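Local coordinates for protein epidermin leader peptide processing serine protease EpiP (Staphylococcus aureus subsp. aureus, PDB 3QFH) that probably cleaves the leader peptide from the precursor of the lantibiotic epidermin as a subtilisin-like serine endopeptidase, at residues A[24-29]-A[51-56]; A[31-36]-A[71-76]; A[62-67]-A[247-252]; A[212-217]-A[254-259]. All coordinates share one frame; numbering follows the deposited sequence.

Interaction 1: A[24-29]-A[51-56]; sequences SVEYKN and LHVAQI. With SO4 (sulfate ion), chain L.
Tyr27 and His52 meet because of two torsions: Tyr27 places CG between its own backbone N and carbonyl carbon (chi1 53°), swinging the phenol over toward the 51-56 backbone, while His52 puts CG beside its N (chi1 -65°) and sends the imidazole out past the rim of the phenol, toward Asn29. The backbone carbonyl of His52 and its CB lie against the same face of the tyrosine ring, CB 4.2 Å from the ring centroid in a CH-pi contact. The two rings meet obliquely, with planes 76° apart; Tyr27 CE1 comes up at the imidazole edge, 3.7 Å from His52 CD2. Farther along the phenol, CE2 touches Ala54 CB at 3.8 Å, and the hydroxyl is hydrogen-bonded to Asn47.

Beneath these side chains the strands are tied by Tyr27 N to His52 O (2.8 Å) and by the reciprocal pair Val25 N to Ala54 O (2.7 Å) and Ala54 N to Val25 O (2.8 Å). Val25 CG2 and Ile56 CD1 pack on the same side of the sheet as the phenol, while Glu26 CG rests against Val53 CG1 on the other.

Beyond the last bridge, His52 NE2 donates to O4 of a sulfate at 2.6 Å, an ion probably from the crystallisation liquor. Asn29 ND2 approaches O1 of the same sulfate at 2.7 Å, and Asn29 OD1 caps the helix that follows. His52 and Val53 together face Ile48, a G1 beta bulge opening the second strand of this antiparallel pair, the centre of the ferredoxin-like sheet of a subtilase propeptide.

Interaction 2: A[31-36]-A[71-76]; sequences ATFNKL and NDIKYI
Leu36 and Phe33 of helix 30-40 reach down onto Ile73 at the start of strand 73-78, one of the places where a helix of the ferredoxin-like propeptide domain lies across its antiparallel sheet. This is the dense side of the contact. Ile73 sends CD1 toward the helix, where it meets Leu36 CD2 at 4.1 Å and comes in at the edge of the Phe33 ring, 4.3 Å from CD1. With CG anti to its backbone N (chi1 -173°), Leu36 packs its isobutyl group against the carboxylate of Asp72 as well, CD2 standing 3.7 Å from Asp72 OD2. Leu66 of the neighbouring helix 60-66 touches both Leu36 and Ile73, and the Phe33 ring stacks on Tyr27, so the apolar half is closed in by the rest of the domain.

One turn back on the helix the character changes. Thr32 and Asp72 are partly exposed, and their side chains cross obliquely, with Thr32 OG1 3.3 Å from Asp72 OD1, a proximity without a hydrogen bond. Two waters do the joining instead. The first sits 2.7 Å from Thr32 OG1 and donates to the backbone O of Asp72, linking the helix to the peptide that leads into the strand.

The second water serves the carboxylate. Thr32 O already accepts the helical N-H of Leu36, yet it takes this water too, so that one molecule gives a hydrogen to Thr32 O at 2.6 Å and another to Asp72 OD2 at 2.8 Å.

Interaction 3: A[62-67]-A[247-252]; sequences HANALA and QTFRKD
Ala67 brings its CA within 5.9 Å of the CA of Phe249, which belongs to a short, weakly bonded strand at about 249-250. Phe249 holds CG anti to its backbone N (chi1 -161°), which turns the ring toward helix 60-66. There its CE2 edge meets the methyl of Ala63, CB to CE2 being 3.6 Å, and Phe249 CB rests 4.1 Å from Ala67 CB. The end of the Asn64 side chain lies over one ring face, with the amide and ring planes only 22° apart.

Thr248 completes the contact: its CG2 packs 4.1 Å from Ala67 CB, while its OG1 and Ala67 O both bind the ammonium of Lys70. On the far side of the loop, Arg250 grips Asp252 side-on, NE to OD1 and NH1 to OD2, both at 2.8 Å, a salt bridge within the 247-252 segment.

Both Thr248 and Arg250 hydrogen-bond through their backbones to Ile76. The contact thus joins a propeptide helix to a segment of the subtilase domain that adds a short parallel edge strand to the propeptide sheet.

Interaction 4: A[212-217]-A[254-259]; sequences ELLWVS and KVEYDA
Glu256 leans on Leu213 and Leu214: its CB packs against Leu213 CD1 at 4.1 Å and its CG against Leu213 CB at 3.9 Å. The chain then bends at chi2 (74°), turning the carboxylate away from the helix start and toward the propeptide strands. OE2 comes beside CG and CD1 of Leu214 and accepts a hydrogen from a water at 3.0 Å; the same water accepts from Leu214 N at 2.9 Å. This water thus joins the carboxylate to the first turn of helix 213-225. OE1, the other branch, is hydrogen-bonded to Asn77 ND2 of the propeptide domain.

One turn on, Ala259 fills the space between the helices with its methyl, 3.7 Å from Leu214 CD2 and 3.8 Å from Ser217 OG. That hydroxyl is turned back to its own helix: it donates to Leu213 O at 3.0 Å, reaching it from the face opposite to that used by Ser217 N.

The axes of the two short helix segments run 9.2 Å apart, 17° from parallel, with Ser217 and Ala259 meeting between them. Leu214, Val255 and Ala259 also touch Val53. These are two side-by-side helices of the subtilisin-like alpha/beta domain, and the propeptide sheet docks upon them, as in other subtilase pro-forms.

Overall arrangement
Interactions 1 and 2 lie inside the propeptide domain, their centres 7 Å apart; strand 20-27 of interaction 1 and strand 73-78 of interaction 2 are neighbours in one sheet, and their segments alternate along the chain. Interaction 3, about 12 Å from interaction 1 and 13 Å from interaction 2, brings in residues 247-252 of the subtilase domain, some 180 positions later, which border strand 73-78 in the same sheet. Directly after them, helix 254-269 enters interaction 4, centred 10 Å from interaction 1 and on the other face of that sheet from helices 30-40 and 60-66. The propeptide is therefore held to the protease both at a sheet edge and over a sheet face.

Interaction 1: A[24-29]-A[51-56]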
# COMPACT_ATOMS: atom_id res chain seq x y z
N SER A 24 -5.45 -10.55 -19.23
CA SER A 24 -6.30 -9.96 -18.22
C SER A 24 -7.64 -9.70 -18.89
O SER A 24 -7.69 -9.09 -19.97
CB SER A 24 -5.70 -8.68 -17.67
OG SER A 24 -4.51 -8.97 -16.94
N VAL A 25 -8.72 -10.17 -18.28
CA VAL A 25 -10.04 -10.06 -18.87
C VAL A 25 -11.07 -9.46 -17.94
O VAL A 25 -11.20 -9.89 -16.79
CB VAL A 25 -10.55 -11.46 -19.34
CG1 VAL A 25 -11.91 -11.35 -19.98
CG2 VAL A 25 -9.56 -12.08 -20.34
N GLU A 26 -11.80 -8.46 -18.44
CA GLU A 26 -12.89 -7.87 -17.70
C GLU A 26 -14.18 -8.37 -18.32
O GLU A 26 -14.43 -8.19 -19.51
CB GLU A 26 -12.81 -6.33 -17.70
CG GLU A 26 -13.90 -5.67 -16.86
CD GLU A 26 -13.60 -4.21 -16.52
OE1 GLU A 26 -12.54 -3.67 -16.94
OE2 GLU A 26 -14.43 -3.60 -15.81
N TYR A 27 -14.98 -9.05 -17.51
CA TYR A 27 -16.22 -9.64 -17.99
C TYR A 27 -17.45 -8.92 -17.43
O TYR A 27 -17.33 -8.02 -16.61
CB TYR A 27 -16.25 -11.15 -17.74
CG TYR A 27 -15.98 -11.62 -16.31
CD1 TYR A 27 -17.02 -11.84 -15.42
CD2 TYR A 27 -14.69 -11.93 -15.90
CE1 TYR A 27 -16.78 -12.31 -14.14
CE2 TYR A 27 -14.44 -12.38 -14.62
CZ TYR A 27 -15.49 -12.58 -13.74
OH TYR A 27 -15.25 -13.05 -12.47
N LYS A 28 -18.63 -9.30 -17.91
CA LYS A 28 -19.84 -8.57 -17.52
C LYS A 28 -20.71 -9.21 -16.45
O LYS A 28 -21.35 -8.51 -15.69
CB LYS A 28 -20.67 -8.28 -18.78
CG LYS A 28 -19.93 -7.40 -19.77
CD LYS A 28 -20.78 -6.98 -20.97
CE LYS A 28 -19.95 -6.13 -21.94
NZ LYS A 28 -20.73 -5.59 -23.10
N ASN A 29 -20.71 -10.53 -16.38
CA ASN A 29 -21.61 -11.24 -15.48
C ASN A 29 -21.05 -12.59 -15.05
O ASN A 29 -20.66 -13.41 -15.88
CB ASN A 29 -22.94 -11.42 -16.22
CG ASN A 29 -23.99 -12.16 -15.40
OD1 ASN A 29 -24.52 -13.18 -15.84
ND2 ASN A 29 -24.29 -11.65 -14.21
N LEU A 51 -15.23 -8.09 -8.78
CA LEU A 51 -14.82 -7.03 -9.70
C LEU A 51 -15.04 -7.41 -11.17
O LEU A 51 -14.73 -6.62 -12.07
CB LEU A 51 -13.35 -6.73 -9.51
CG LEU A 51 -12.90 -6.44 -8.08
CD1 LEU A 51 -11.44 -6.02 -8.08
CD2 LEU A 51 -13.77 -5.38 -7.44
N HIS A 52 -15.51 -8.62 -11.41
CA HIS A 52 -15.70 -9.11 -12.77
C HIS A 52 -14.41 -9.11 -13.59
O HIS A 52 -14.40 -8.72 -14.77
CB HIS A 52 -16.82 -8.34 -13.48
CG HIS A 52 -18.17 -8.54 -12.87
ND1 HIS A 52 -18.94 -7.51 -12.39
CD2 HIS A 52 -18.87 -9.68 -12.64
CE1 HIS A 52 -20.07 -8.00 -11.91
NE2 HIS A 52 -20.06 -9.31 -12.06
N VAL A 53 -13.31 -9.55 -12.97
CA VAL A 53 -12.02 -9.64 -13.68
C VAL A 53 -11.37 -11.00 -13.46
O VAL A 53 -11.48 -11.61 -12.38
CB VAL A 53 -11.04 -8.49 -13.33
CG1 VAL A 53 -11.61 -7.14 -13.75
CG2 VAL A 53 -10.68 -8.48 -11.85
N ALA A 54 -10.74 -11.51 -14.51
CA ALA A 54 -10.07 -12.80 -14.45
C ALA A 54 -8.81 -12.75 -15.27
O ALA A 54 -8.64 -11.87 -16.12
CB ALA A 54 -10.96 -13.90 -14.97
N GLN A 55 -7.91 -13.67 -14.99
CA GLN A 55 -6.71 -13.79 -15.77
C GLN A 55 -6.84 -15.14 -16.43
O GLN A 55 -7.19 -16.13 -15.79
CB GLN A 55 -5.46 -13.71 -14.91
CG GLN A 55 -4.22 -13.45 -15.72
CD GLN A 55 -2.98 -13.33 -14.85
OE1 GLN A 55 -2.86 -14.02 -13.83
NE2 GLN A 55 -2.04 -12.47 -15.26
N ILE A 56 -6.60 -15.17 -17.72
CA ILE A 56 -6.75 -16.39 -18.49
C ILE A 56 -5.50 -16.63 -19.31
O ILE A 56 -4.90 -15.71 -19.87
CB ILE A 56 -7.98 -16.27 -19.42
CG1 ILE A 56 -9.23 -15.94 -18.58
CG2 ILE A 56 -8.18 -17.56 -20.22
CD1 ILE A 56 -10.53 -15.81 -19.41
S SO4 L . -23.12 -10.80 -11.17
O1 SO4 L . -24.22 -11.69 -11.53
O2 SO4 L . -23.59 -9.42 -11.24
O3 SO4 L . -22.66 -11.09 -9.81
O4 SO4 L . -22.02 -10.99 -12.10

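Interaction 2: A[31-36]-A[71-76]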
# COMPACT_ATOMS: atom_id res chain seq x y z
N ALA A 31 -22.46 -15.40 -13.89
CA ALA A 31 -23.14 -16.56 -14.49
C ALA A 31 -22.81 -16.80 -15.99
O ALA A 31 -22.51 -17.92 -16.40
CB ALA A 31 -24.65 -16.43 -14.30
N THR A 32 -22.85 -15.75 -16.80
CA THR A 32 -22.56 -15.92 -18.22
C THR A 32 -21.07 -16.18 -18.44
O THR A 32 -20.69 -16.92 -19.34
CB THR A 32 -23.01 -14.69 -19.05
OG1 THR A 32 -22.17 -13.57 -18.76
CG2 THR A 32 -24.47 -14.34 -18.76
N PHE A 33 -20.22 -15.58 -17.62
CA PHE A 33 -18.77 -15.80 -17.75
C PHE A 33 -18.42 -17.26 -17.43
O PHE A 33 -17.68 -17.90 -18.18
CB PHE A 33 -17.97 -14.85 -16.87
CG PHE A 33 -16.48 -15.08 -16.93
CD1 PHE A 33 -15.74 -14.66 -18.02
CD2 PHE A 33 -15.82 -15.72 -15.88
CE1 PHE A 33 -14.38 -14.88 -18.09
CE2 PHE A 33 -14.44 -15.94 -15.94
CZ PHE A 33 -13.73 -15.52 -17.05
N ASN A 34 -18.96 -17.78 -16.33
CA ASN A 34 -18.68 -19.17 -15.95
C ASN A 34 -19.13 -20.11 -17.05
O ASN A 34 -18.45 -21.07 -17.38
CB ASN A 34 -19.37 -19.58 -14.64
CG ASN A 34 -18.79 -18.89 -13.43
OD1 ASN A 34 -17.68 -18.36 -13.46
ND2 ASN A 34 -19.56 -18.88 -12.35
N LYS A 35 -20.30 -19.82 -17.62
CA LYS A 35 -20.85 -20.62 -18.69
C LYS A 35 -19.92 -20.59 -19.90
O LYS A 35 -19.67 -21.61 -20.52
CB LYS A 35 -22.24 -20.13 -19.06
CG LYS A 35 -22.91 -20.91 -20.14
CD LYS A 35 -24.30 -20.38 -20.41
CE LYS A 35 -25.00 -21.20 -21.46
NZ LYS A 35 -26.34 -20.64 -21.75
N LEU A 36 -19.40 -19.41 -20.23
CA LEU A 36 -18.49 -19.26 -21.36
C LEU A 36 -17.18 -20.01 -21.12
O LEU A 36 -16.62 -20.63 -22.04
CB LEU A 36 -18.21 -17.78 -21.63
CG LEU A 36 -17.40 -17.45 -22.88
CD1 LEU A 36 -18.12 -17.94 -24.15
CD2 LEU A 36 -17.11 -15.94 -22.96
N ASN A 71 -21.56 -9.99 -25.47
CA ASN A 71 -22.53 -10.07 -24.37
C ASN A 71 -21.84 -10.40 -23.04
O ASN A 71 -22.40 -10.15 -21.97
CB ASN A 71 -23.57 -11.17 -24.65
CG ASN A 71 -24.30 -10.99 -25.98
OD1 ASN A 71 -24.35 -9.89 -26.55
ND2 ASN A 71 -24.88 -12.08 -26.49
N ASP A 72 -20.62 -10.94 -23.11
CA ASP A 72 -19.93 -11.41 -21.91
C ASP A 72 -18.62 -10.76 -21.57
O ASP A 72 -18.25 -10.70 -20.40
CB ASP A 72 -19.61 -12.90 -22.07
CG ASP A 72 -20.84 -13.75 -22.34
OD1 ASP A 72 -21.97 -13.29 -22.06
OD2 ASP A 72 -20.66 -14.89 -22.84
N ILE A 73 -17.89 -10.30 -22.58
CA ILE A 73 -16.56 -9.76 -22.38
C ILE A 73 -16.54 -8.26 -22.64
O ILE A 73 -16.95 -7.80 -23.72
CB ILE A 73 -15.56 -10.46 -23.31
CG1 ILE A 73 -15.63 -11.99 -23.15
CG2 ILE A 73 -14.15 -9.97 -23.07
CD1 ILE A 73 -15.23 -12.54 -21.77
N LYS A 74 -16.08 -7.50 -21.65
CA LYS A 74 -16.01 -6.06 -21.75
C LYS A 74 -14.64 -5.66 -22.34
O LYS A 74 -14.60 -4.96 -23.34
CB LYS A 74 -16.28 -5.42 -20.38
CG LYS A 74 -16.41 -3.89 -20.35
CD LYS A 74 -16.92 -3.42 -18.97
CE LYS A 74 -16.79 -1.91 -18.74
NZ LYS A 74 -17.48 -1.07 -19.77
N TYR A 75 -13.55 -6.13 -21.72
CA TYR A 75 -12.19 -5.84 -22.21
C TYR A 75 -11.24 -7.00 -22.00
O TYR A 75 -11.40 -7.81 -21.10
CB TYR A 75 -11.56 -4.65 -21.47
CG TYR A 75 -12.30 -3.37 -21.56
CD1 TYR A 75 -12.38 -2.69 -22.77
CD2 TYR A 75 -12.89 -2.80 -20.44
CE1 TYR A 75 -13.06 -1.49 -22.87
CE2 TYR A 75 -13.58 -1.60 -20.53
CZ TYR A 75 -13.65 -0.95 -21.76
OH TYR A 75 -14.31 0.23 -21.88
N ILE A 76 -10.20 -7.03 -22.84
CA ILE A 76 -9.14 -7.99 -22.75
C ILE A 76 -7.85 -7.30 -23.15
O ILE A 76 -7.83 -6.54 -24.12
CB ILE A 76 -9.33 -9.23 -23.70
CG1 ILE A 76 -10.63 -9.97 -23.43
CG2 ILE A 76 -8.18 -10.23 -23.51
CD1 ILE A 76 -10.86 -11.18 -24.36
O HOH W 1 -19.74 -12.35 -18.51
O HOH W 2 -21.97 -17.06 -21.62

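Interaction 3: A[62-67]-A[247-252]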
# COMPACT_ATOMS: atom_id res chain seq x y z
N HIS A 62 -7.13 -17.51 -29.57
CA HIS A 62 -8.30 -17.67 -28.70
C HIS A 62 -8.60 -16.36 -27.96
O HIS A 62 -9.76 -16.06 -27.71
CB HIS A 62 -8.16 -18.83 -27.70
CG HIS A 62 -8.26 -20.19 -28.33
ND1 HIS A 62 -7.22 -21.09 -28.33
CD2 HIS A 62 -9.28 -20.78 -28.99
CE1 HIS A 62 -7.60 -22.19 -28.97
NE2 HIS A 62 -8.84 -22.03 -29.37
N ALA A 63 -7.57 -15.59 -27.65
CA ALA A 63 -7.78 -14.29 -27.01
C ALA A 63 -8.61 -13.40 -27.95
O ALA A 63 -9.54 -12.73 -27.52
CB ALA A 63 -6.47 -13.64 -26.68
N ASN A 64 -8.27 -13.44 -29.24
CA ASN A 64 -8.98 -12.63 -30.23
C ASN A 64 -10.41 -13.08 -30.46
O ASN A 64 -11.30 -12.25 -30.60
CB ASN A 64 -8.17 -12.56 -31.53
CG ASN A 64 -7.05 -11.55 -31.45
OD1 ASN A 64 -5.87 -11.89 -31.48
ND2 ASN A 64 -7.41 -10.29 -31.28
N ALA A 65 -10.64 -14.38 -30.45
CA ALA A 65 -11.99 -14.90 -30.61
C ALA A 65 -12.82 -14.54 -29.38
O ALA A 65 -13.99 -14.21 -29.49
CB ALA A 65 -11.96 -16.42 -30.81
N LEU A 66 -12.20 -14.61 -28.20
CA LEU A 66 -12.90 -14.30 -26.94
C LEU A 66 -13.38 -12.84 -26.90
O LEU A 66 -14.41 -12.55 -26.32
CB LEU A 66 -12.00 -14.61 -25.73
CG LEU A 66 -12.63 -14.42 -24.35
CD1 LEU A 66 -13.80 -15.37 -24.18
CD2 LEU A 66 -11.60 -14.62 -23.26
N ALA A 67 -12.62 -11.94 -27.50
CA ALA A 67 -12.97 -10.54 -27.57
C ALA A 67 -14.25 -10.30 -28.40
O ALA A 67 -14.87 -9.24 -28.32
CB ALA A 67 -11.81 -9.74 -28.13
N GLN A 247 -11.73 -0.18 -28.08
CA GLN A 247 -11.84 -1.57 -28.56
C GLN A 247 -11.82 -2.54 -27.39
O GLN A 247 -11.24 -2.24 -26.34
CB GLN A 247 -10.71 -1.91 -29.54
CG GLN A 247 -10.74 -1.07 -30.80
CD GLN A 247 -12.07 -1.20 -31.53
OE1 GLN A 247 -12.52 -2.30 -31.85
NE2 GLN A 247 -12.70 -0.07 -31.79
N THR A 248 -12.47 -3.69 -27.57
CA THR A 248 -12.52 -4.71 -26.55
C THR A 248 -11.12 -5.27 -26.31
O THR A 248 -10.68 -5.36 -25.16
CB THR A 248 -13.46 -5.84 -26.94
OG1 THR A 248 -14.74 -5.30 -27.27
CG2 THR A 248 -13.61 -6.84 -25.79
N PHE A 249 -10.42 -5.61 -27.39
CA PHE A 249 -9.06 -6.13 -27.30
C PHE A 249 -8.14 -4.91 -27.32
O PHE A 249 -8.10 -4.17 -28.29
CB PHE A 249 -8.75 -7.06 -28.47
CG PHE A 249 -7.57 -7.96 -28.23
CD1 PHE A 249 -6.27 -7.50 -28.39
CD2 PHE A 249 -7.76 -9.29 -27.86
CE1 PHE A 249 -5.18 -8.34 -28.18
CE2 PHE A 249 -6.68 -10.13 -27.65
CZ PHE A 249 -5.39 -9.66 -27.80
N ARG A 250 -7.40 -4.71 -26.24
CA ARG A 250 -6.57 -3.52 -26.09
C ARG A 250 -5.07 -3.78 -26.05
O ARG A 250 -4.62 -4.91 -25.89
CB ARG A 250 -6.98 -2.82 -24.83
CG ARG A 250 -8.49 -2.68 -24.71
CD ARG A 250 -8.84 -2.05 -23.42
NE ARG A 250 -8.22 -0.74 -23.35
CZ ARG A 250 -8.75 0.36 -23.87
NH1 ARG A 250 -8.10 1.51 -23.75
NH2 ARG A 250 -9.91 0.31 -24.50
N LYS A 251 -4.31 -2.69 -26.15
CA LYS A 251 -2.86 -2.73 -26.16
C LYS A 251 -2.30 -2.11 -24.87
O LYS A 251 -1.11 -2.19 -24.61
CB LYS A 251 -2.34 -1.96 -27.39
CG LYS A 251 -3.09 -2.31 -28.67
CD LYS A 251 -2.62 -1.57 -29.94
CE LYS A 251 -2.72 -0.02 -29.83
NZ LYS A 251 -1.56 0.60 -29.12
N ASP A 252 -3.16 -1.48 -24.07
CA ASP A 252 -2.74 -0.83 -22.84
C ASP A 252 -3.00 -1.77 -21.64
O ASP A 252 -3.18 -2.97 -21.83
CB ASP A 252 -3.44 0.51 -22.69
CG ASP A 252 -4.96 0.38 -22.59
OD1 ASP A 252 -5.49 -0.76 -22.57
OD2 ASP A 252 -5.63 1.44 -22.54

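Interaction 4: A[212-217]-A[254-259]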
# COMPACT_ATOMS: atom_id res chain seq x y z
N GLU A 212 1.31 -9.18 -9.25
CA GLU A 212 0.39 -8.86 -10.34
C GLU A 212 -0.58 -7.86 -9.75
O GLU A 212 -0.98 -8.02 -8.59
CB GLU A 212 -0.40 -10.10 -10.79
CG GLU A 212 0.36 -11.20 -11.54
CD GLU A 212 0.52 -10.95 -13.04
OE1 GLU A 212 0.59 -9.78 -13.46
OE2 GLU A 212 0.59 -11.93 -13.80
N LEU A 213 -0.97 -6.84 -10.51
CA LEU A 213 -1.93 -5.86 -10.00
C LEU A 213 -3.27 -6.54 -9.69
O LEU A 213 -4.00 -6.09 -8.81
CB LEU A 213 -2.12 -4.66 -10.94
CG LEU A 213 -0.94 -3.68 -11.01
CD1 LEU A 213 -1.23 -2.56 -12.00
CD2 LEU A 213 -0.62 -3.09 -9.65
N LEU A 214 -3.58 -7.62 -10.40
CA LEU A 214 -4.78 -8.36 -10.11
C LEU A 214 -4.74 -9.01 -8.73
O LEU A 214 -5.78 -9.16 -8.11
CB LEU A 214 -5.05 -9.42 -11.17
CG LEU A 214 -5.44 -8.87 -12.55
CD1 LEU A 214 -5.60 -10.03 -13.54
CD2 LEU A 214 -6.70 -8.05 -12.48
N TRP A 215 -3.56 -9.42 -8.26
CA TRP A 215 -3.47 -10.03 -6.92
C TRP A 215 -3.70 -8.96 -5.88
O TRP A 215 -4.40 -9.18 -4.87
CB TRP A 215 -2.11 -10.71 -6.64
CG TRP A 215 -1.60 -11.68 -7.69
CD1 TRP A 215 -2.31 -12.29 -8.67
CD2 TRP A 215 -0.28 -12.25 -7.73
NE1 TRP A 215 -1.50 -13.14 -9.39
CE2 TRP A 215 -0.25 -13.15 -8.82
CE3 TRP A 215 0.87 -12.07 -6.98
CZ2 TRP A 215 0.90 -13.86 -9.19
CZ3 TRP A 215 2.02 -12.77 -7.33
CH2 TRP A 215 2.02 -13.67 -8.43
N VAL A 216 -3.14 -7.78 -6.13
CA VAL A 216 -3.32 -6.64 -5.25
C VAL A 216 -4.80 -6.27 -5.13
O VAL A 216 -5.29 -6.02 -4.03
CB VAL A 216 -2.54 -5.41 -5.73
CG1 VAL A 216 -2.84 -4.20 -4.82
CG2 VAL A 216 -1.01 -5.70 -5.77
N SER A 217 -5.50 -6.26 -6.28
CA SER A 217 -6.91 -5.94 -6.32
C SER A 217 -7.70 -6.95 -5.52
O SER A 217 -8.57 -6.57 -4.75
CB SER A 217 -7.40 -5.87 -7.75
OG SER A 217 -6.72 -4.84 -8.45
N LYS A 254 -5.57 -1.46 -19.38
CA LYS A 254 -6.90 -1.10 -18.96
C LYS A 254 -7.54 -2.02 -17.93
O LYS A 254 -8.12 -1.53 -16.93
CB LYS A 254 -7.79 -1.07 -20.20
CG LYS A 254 -9.27 -0.80 -19.97
CD LYS A 254 -9.53 0.58 -19.44
CE LYS A 254 -11.01 0.95 -19.58
NZ LYS A 254 -11.34 2.21 -18.87
N VAL A 255 -7.48 -3.33 -18.15
CA VAL A 255 -8.16 -4.25 -17.24
C VAL A 255 -7.63 -4.15 -15.81
O VAL A 255 -8.41 -4.14 -14.85
CB VAL A 255 -8.14 -5.70 -17.75
CG1 VAL A 255 -8.79 -6.63 -16.74
CG2 VAL A 255 -8.90 -5.77 -19.06
N GLU A 256 -6.31 -4.03 -15.68
CA GLU A 256 -5.68 -3.89 -14.39
C GLU A 256 -6.08 -2.58 -13.74
O GLU A 256 -6.35 -2.54 -12.56
CB GLU A 256 -4.15 -3.96 -14.48
CG GLU A 256 -3.56 -5.34 -14.53
CD GLU A 256 -3.74 -6.07 -15.84
OE1 GLU A 256 -4.08 -5.45 -16.89
OE2 GLU A 256 -3.49 -7.30 -15.81
N TYR A 257 -6.07 -1.50 -14.53
CA TYR A 257 -6.42 -0.18 -14.02
C TYR A 257 -7.83 -0.24 -13.41
O TYR A 257 -8.05 0.14 -12.25
CB TYR A 257 -6.36 0.87 -15.13
CG TYR A 257 -6.61 2.26 -14.61
CD1 TYR A 257 -5.56 3.09 -14.26
CD2 TYR A 257 -7.91 2.72 -14.40
CE1 TYR A 257 -5.80 4.36 -13.73
CE2 TYR A 257 -8.15 3.98 -13.90
CZ TYR A 257 -7.09 4.80 -13.56
OH TYR A 257 -7.32 6.05 -13.04
N ASP A 258 -8.77 -0.73 -14.21
CA ASP A 258 -10.16 -0.87 -13.78
C ASP A 258 -10.28 -1.76 -12.57
O ASP A 258 -11.04 -1.45 -11.67
CB ASP A 258 -11.01 -1.48 -14.90
CG ASP A 258 -11.22 -0.52 -16.07
OD1 ASP A 258 -10.93 0.69 -15.91
OD2 ASP A 258 -11.68 -0.97 -17.14
N ALA A 259 -9.56 -2.88 -12.55
CA ALA A 259 -9.64 -3.82 -11.44
C ALA A 259 -9.22 -3.13 -10.15
O ALA A 259 -9.91 -3.23 -9.12
CB ALA A 259 -8.76 -5.03 -11.69
O HOH W 3 -2.53 -8.02 -13.05